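Local coordinates for fiber protein (PDB 3F0Y), which forms the trimeric knob at the tip of the adenovirus fibre, the part of the virion that engages receptors on the host cell, at residues Phe152-Asn161 with Cys172-Asp183. Sequence-based numbering, arbitrary orientation. Where two conformers were deposited one is given.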
loop_
_atom_site.group_PDB
_atom_site.type_symbol
_atom_site.label_atom_id
_atom_site.label_comp_id
_atom_site.label_asym_id
_atom_site.label_seq_id
_atom_site.Cartn_x
_atom_site.Cartn_y
_atom_site.Cartn_z
ATOM N N PHE A 152 6.496 4.766 -17.138
ATOM C CA PHE A 152 6.168 6.189 -17.136
ATOM C C PHE A 152 5.295 6.521 -15.925
ATOM O O PHE A 152 4.150 6.076 -15.855
ATOM C CB PHE A 152 5.433 6.561 -18.425
ATOM C CG PHE A 152 5.131 8.028 -18.547
ATOM C CD1 PHE A 152 6.046 8.893 -19.127
ATOM C CD2 PHE A 152 3.931 8.541 -18.082
ATOM C CE1 PHE A 152 5.769 10.248 -19.242
ATOM C CE2 PHE A 152 3.648 9.890 -18.191
ATOM C CZ PHE A 152 4.567 10.747 -18.773
ATOM N N PRO A 153 5.820 7.321 -14.978
ATOM C CA PRO A 153 5.061 7.606 -13.761
ATOM C C PRO A 153 3.874 8.541 -13.997
ATOM O O PRO A 153 4.008 9.560 -14.678
ATOM C CB PRO A 153 6.097 8.273 -12.851
ATOM C CG PRO A 153 7.062 8.899 -13.780
ATOM C CD PRO A 153 7.128 8.004 -14.983
ATOM N N ILE A 154 2.726 8.178 -13.433
ATOM C CA ILE A 154 1.508 8.976 -13.528
ATOM C C ILE A 154 1.057 9.348 -12.122
ATOM O O ILE A 154 0.964 8.482 -11.256
ATOM C CB ILE A 154 0.380 8.190 -14.228
ATOM C CG1 ILE A 154 0.794 7.810 -15.653
ATOM C CG2 ILE A 154 -0.915 9.001 -14.246
ATOM C CD1 ILE A 154 -0.217 6.934 -16.370
ATOM N N ASP A 155 0.777 10.631 -11.896
ATOM C CA ASP A 155 0.294 11.095 -10.596
ATOM C C ASP A 155 -1.175 10.745 -10.419
ATOM O O ASP A 155 -1.965 10.869 -11.355
ATOM C CB ASP A 155 0.455 12.611 -10.459
ATOM C CG ASP A 155 1.899 13.055 -10.513
ATOM O OD1 ASP A 155 2.771 12.330 -9.994
ATOM O OD2 ASP A 155 2.159 14.138 -11.074
ATOM N N ILE A 156 -1.539 10.318 -9.214
ATOM C CA ILE A 156 -2.934 10.050 -8.891
ATOM C C ILE A 156 -3.359 10.876 -7.689
ATOM O O ILE A 156 -2.673 10.904 -6.668
ATOM C CB ILE A 156 -3.192 8.565 -8.601
ATOM C CG1 ILE A 156 -2.814 7.719 -9.815
ATOM C CG2 ILE A 156 -4.663 8.341 -8.246
ATOM C CD1 ILE A 156 -3.109 6.249 -9.645
ATOM N N SER A 157 -4.491 11.554 -7.835
ATOM C CA SER A 157 -5.118 12.284 -6.748
ATOM C C SER A 157 -6.502 11.691 -6.546
ATOM O O SER A 157 -7.270 11.560 -7.497
ATOM C CB SER A 157 -5.222 13.768 -7.098
ATOM O OG SER A 157 -5.728 14.517 -6.009
ATOM N N VAL A 158 -6.804 11.309 -5.308
ATOM C CA VAL A 158 -8.135 10.854 -4.943
ATOM C C VAL A 158 -8.740 11.864 -3.978
ATOM O O VAL A 158 -8.083 12.287 -3.026
ATOM C CB VAL A 158 -8.098 9.462 -4.281
ATOM C CG1 VAL A 158 -9.497 9.030 -3.857
ATOM C CG2 VAL A 158 -7.482 8.444 -5.222
ATOM N N MET A 159 -9.977 12.273 -4.244
ATOM C CA MET A 159 -10.731 13.083 -3.300
ATOM C C MET A 159 -11.973 12.307 -2.893
ATOM O O MET A 159 -12.758 11.888 -3.742
ATOM C CB MET A 159 -11.127 14.434 -3.897
ATOM C CG MET A 159 -11.669 15.407 -2.852
ATOM S SD MET A 159 -12.057 17.048 -3.492
ATOM C CE MET A 159 -13.505 16.691 -4.482
ATOM N N LEU A 160 -12.130 12.109 -1.589
ATOM C CA LEU A 160 -13.285 11.411 -1.046
ATOM C C LEU A 160 -14.313 12.426 -0.575
ATOM O O LEU A 160 -13.974 13.368 0.139
ATOM C CB LEU A 160 -12.861 10.516 0.116
ATOM C CG LEU A 160 -11.773 9.494 -0.218
ATOM C CD1 LEU A 160 -11.383 8.710 1.021
ATOM C CD2 LEU A 160 -12.229 8.560 -1.326
ATOM N N ASN A 161 -15.566 12.227 -0.980
ATOM C CA ASN A 161 -16.675 13.090 -0.580
ATOM C C ASN A 161 -16.402 14.570 -0.897
ATOM O O ASN A 161 -16.302 14.925 -2.070
ATOM C CB ASN A 161 -17.019 12.845 0.895
ATOM C CG ASN A 161 -17.498 11.423 1.150
ATOM O OD1 ASN A 161 -17.974 10.745 0.240
ATOM N ND2 ASN A 161 -17.371 10.967 2.391
ATOM N N CYS A 172 -18.856 10.138 -2.480
ATOM C CA CYS A 172 -18.100 10.406 -3.701
ATOM C C CYS A 172 -16.680 9.860 -3.622
ATOM O O CYS A 172 -16.021 9.952 -2.581
ATOM C CB CYS A 172 -18.024 11.913 -3.972
ATOM S SG CYS A 172 -19.582 12.784 -3.823
ATOM N N ILE A 173 -16.224 9.289 -4.733
ATOM C CA ILE A 173 -14.822 8.961 -4.932
ATOM C C ILE A 173 -14.427 9.524 -6.293
ATOM O O ILE A 173 -14.950 9.098 -7.319
ATOM C CB ILE A 173 -14.573 7.437 -4.916
ATOM C CG1 ILE A 173 -15.062 6.816 -3.603
ATOM C CG2 ILE A 173 -13.093 7.140 -5.113
ATOM C CD1 ILE A 173 -14.945 5.304 -3.568
ATOM N N ARG A 174 -13.528 10.502 -6.287
ATOM C CA ARG A 174 -13.028 11.107 -7.516
ATOM C C ARG A 174 -11.549 10.782 -7.648
ATOM O O ARG A 174 -10.743 11.217 -6.832
ATOM C CB ARG A 174 -13.226 12.619 -7.487
ATOM C CG ARG A 174 -14.679 13.066 -7.474
ATOM C CD ARG A 174 -14.764 14.572 -7.641
ATOM N NE ARG A 174 -16.136 15.067 -7.763
ATOM C CZ ARG A 174 -16.889 15.506 -6.754
ATOM N NH1 ARG A 174 -16.438 15.503 -5.503
ATOM N NH2 ARG A 174 -18.115 15.950 -7.005
ATOM N N ILE A 175 -11.205 10.008 -8.674
ATOM C CA ILE A 175 -9.833 9.564 -8.897
ATOM C C ILE A 175 -9.292 10.244 -10.146
ATOM O O ILE A 175 -9.802 10.023 -11.241
ATOM C CB ILE A 175 -9.756 8.034 -9.085
ATOM C CG1 ILE A 175 -10.531 7.309 -7.978
ATOM C CG2 ILE A 175 -8.307 7.575 -9.099
ATOM C CD1 ILE A 175 -10.677 5.820 -8.219
ATOM N N THR A 176 -8.261 11.070 -9.971
ATOM C CA THR A 176 -7.676 11.835 -11.069
ATOM C C THR A 176 -6.280 11.329 -11.399
ATOM O O THR A 176 -5.384 11.376 -10.559
ATOM C CB THR A 176 -7.577 13.332 -10.719
ATOM O OG1 THR A 176 -8.887 13.858 -10.484
ATOM C CG2 THR A 176 -6.916 14.116 -11.856
ATOM N N TRP A 177 -6.113 10.841 -12.626
ATOM C CA TRP A 177 -4.805 10.490 -13.163
ATOM C C TRP A 177 -4.291 11.687 -13.939
ATOM O O TRP A 177 -5.044 12.301 -14.699
ATOM C CB TRP A 177 -4.904 9.302 -14.117
ATOM C CG TRP A 177 -5.190 7.995 -13.459
ATOM C CD1 TRP A 177 -4.280 7.058 -13.080
ATOM C CD2 TRP A 177 -6.477 7.467 -13.120
ATOM N NE1 TRP A 177 -4.917 5.980 -12.517
ATOM C CE2 TRP A 177 -6.267 6.204 -12.532
ATOM C CE3 TRP A 177 -7.788 7.940 -13.259
ATOM C CZ2 TRP A 177 -7.319 5.406 -12.075
ATOM C CZ3 TRP A 177 -8.834 7.146 -12.806
ATOM C CH2 TRP A 177 -8.592 5.893 -12.222
ATOM N N SER A 178 -3.017 12.017 -13.759
ATOM C CA SER A 178 -2.428 13.142 -14.471
ATOM C C SER A 178 -0.927 12.996 -14.656
ATOM O O SER A 178 -0.251 12.294 -13.901
ATOM C CB SER A 178 -2.727 14.454 -13.740
ATOM O OG SER A 178 -2.050 14.515 -12.496
ATOM N N TRP A 179 -0.414 13.667 -15.679
ATOM C CA TRP A 179 1.021 13.843 -15.814
ATOM C C TRP A 179 1.341 15.127 -16.568
ATOM O O TRP A 179 0.541 15.603 -17.375
ATOM C CB TRP A 179 1.673 12.630 -16.479
ATOM C CG TRP A 179 1.273 12.394 -17.897
ATOM C CD1 TRP A 179 1.824 12.962 -19.005
ATOM C CD2 TRP A 179 0.262 11.495 -18.366
ATOM N NE1 TRP A 179 1.208 12.488 -20.136
ATOM C CE2 TRP A 179 0.246 11.583 -19.773
ATOM C CE3 TRP A 179 -0.637 10.628 -17.733
ATOM C CZ2 TRP A 179 -0.636 10.839 -20.562
ATOM C CZ3 TRP A 179 -1.514 9.887 -18.517
ATOM C CH2 TRP A 179 -1.506 9.999 -19.916
ATOM N N ASN A 180 2.510 15.677 -16.255
ATOM C CA ASN A 180 3.016 16.895 -16.874
ATOM C C ASN A 180 4.527 16.743 -17.054
ATOM O O ASN A 180 5.295 16.989 -16.123
ATOM C CB ASN A 180 2.679 18.101 -15.984
ATOM C CG ASN A 180 3.140 19.429 -16.570
ATOM O OD1 ASN A 180 3.782 19.479 -17.619
ATOM N ND2 ASN A 180 2.807 20.517 -15.884
ATOM N N THR A 181 4.940 16.322 -18.250
ATOM C CA THR A 181 6.331 15.962 -18.518
ATOM C C THR A 181 6.887 16.648 -19.760
ATOM O O THR A 181 6.154 17.295 -20.506
ATOM C CB THR A 181 6.456 14.435 -18.705
ATOM O OG1 THR A 181 5.554 14.004 -19.734
ATOM C CG2 THR A 181 6.119 13.712 -17.408
ATOM N N GLY A 182 8.193 16.503 -19.967
ATOM C CA GLY A 182 8.869 17.052 -21.141
ATOM C C GLY A 182 8.747 16.159 -22.362
ATOM O O GLY A 182 8.875 16.627 -23.494
ATOM N N ASP A 183 8.514 14.867 -22.131
ATOM C CA ASP A 183 8.314 13.896 -23.204
ATOM C C ASP A 183 7.069 13.064 -22.909
ATOM O O ASP A 183 6.862 12.638 -21.770
ATOM C CB ASP A 183 9.529 12.972 -23.321
ATOM C CG ASP A 183 10.787 13.706 -23.759
ATOM O OD1 ASP A 183 10.741 14.416 -24.788
ATOM O OD2 ASP A 183 11.827 13.560 -23.080
HETATM O O HOH W 1 0.458 15.727 -12.678
HETATM O O HOH W 2 -14.966 13.339 -4.068
#
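Phe152 sets its edge against Trp179, a T-shaped pair with planes at 83°, where two neighbouring antiparallel strands of the knob's beta-sandwich finish their pairing. From Phe152 CB, CG lies anti to the backbone N (chi1 -176°), which carries the ring across to the other strand. CE2 lands over the indole face, 3.5 Å from Trp179 CG; CZ touches Trp179 CD1 and, at 3.5 Å, Thr181 OG1; CE1 meets the carbonyl of Asp183, which accepts the hydrogen bond from Thr181 OG1. Trp179 NE1 is tied to the carbonyl of Tyr71.

Further along, hydrogen-bonded pairs Asp155-Ser178, Ser157-Thr176 and Met159-Arg174 alternate with non-hydrogen-bonded Ile156-Trp177, Val158-Ile175 and Leu160-Ile173. Ile156 CD1 lies 3.4 Å from Trp177 NE1, while Ile175 CG2 covers a face of that indole; Val158 and Leu160 continue this side towards strand 199-204. On the other side, water joins Asp155 OD2 to Ser178 OG, and Met159 CE packs 3.3 Å from NH1 of Arg174, a residue whose NE salt-bridges Glu79. Asn161 OD1 accepts a hydrogen bond from Cys172 N (2.9 Å), standing in for a backbone carbonyl, while its ND2 bonds the carbonyl of Tyr125. The chemistry is two-sided: greasy towards the sandwich interior, mixed on the other face, where water and a buried salt bridge accompany Met159.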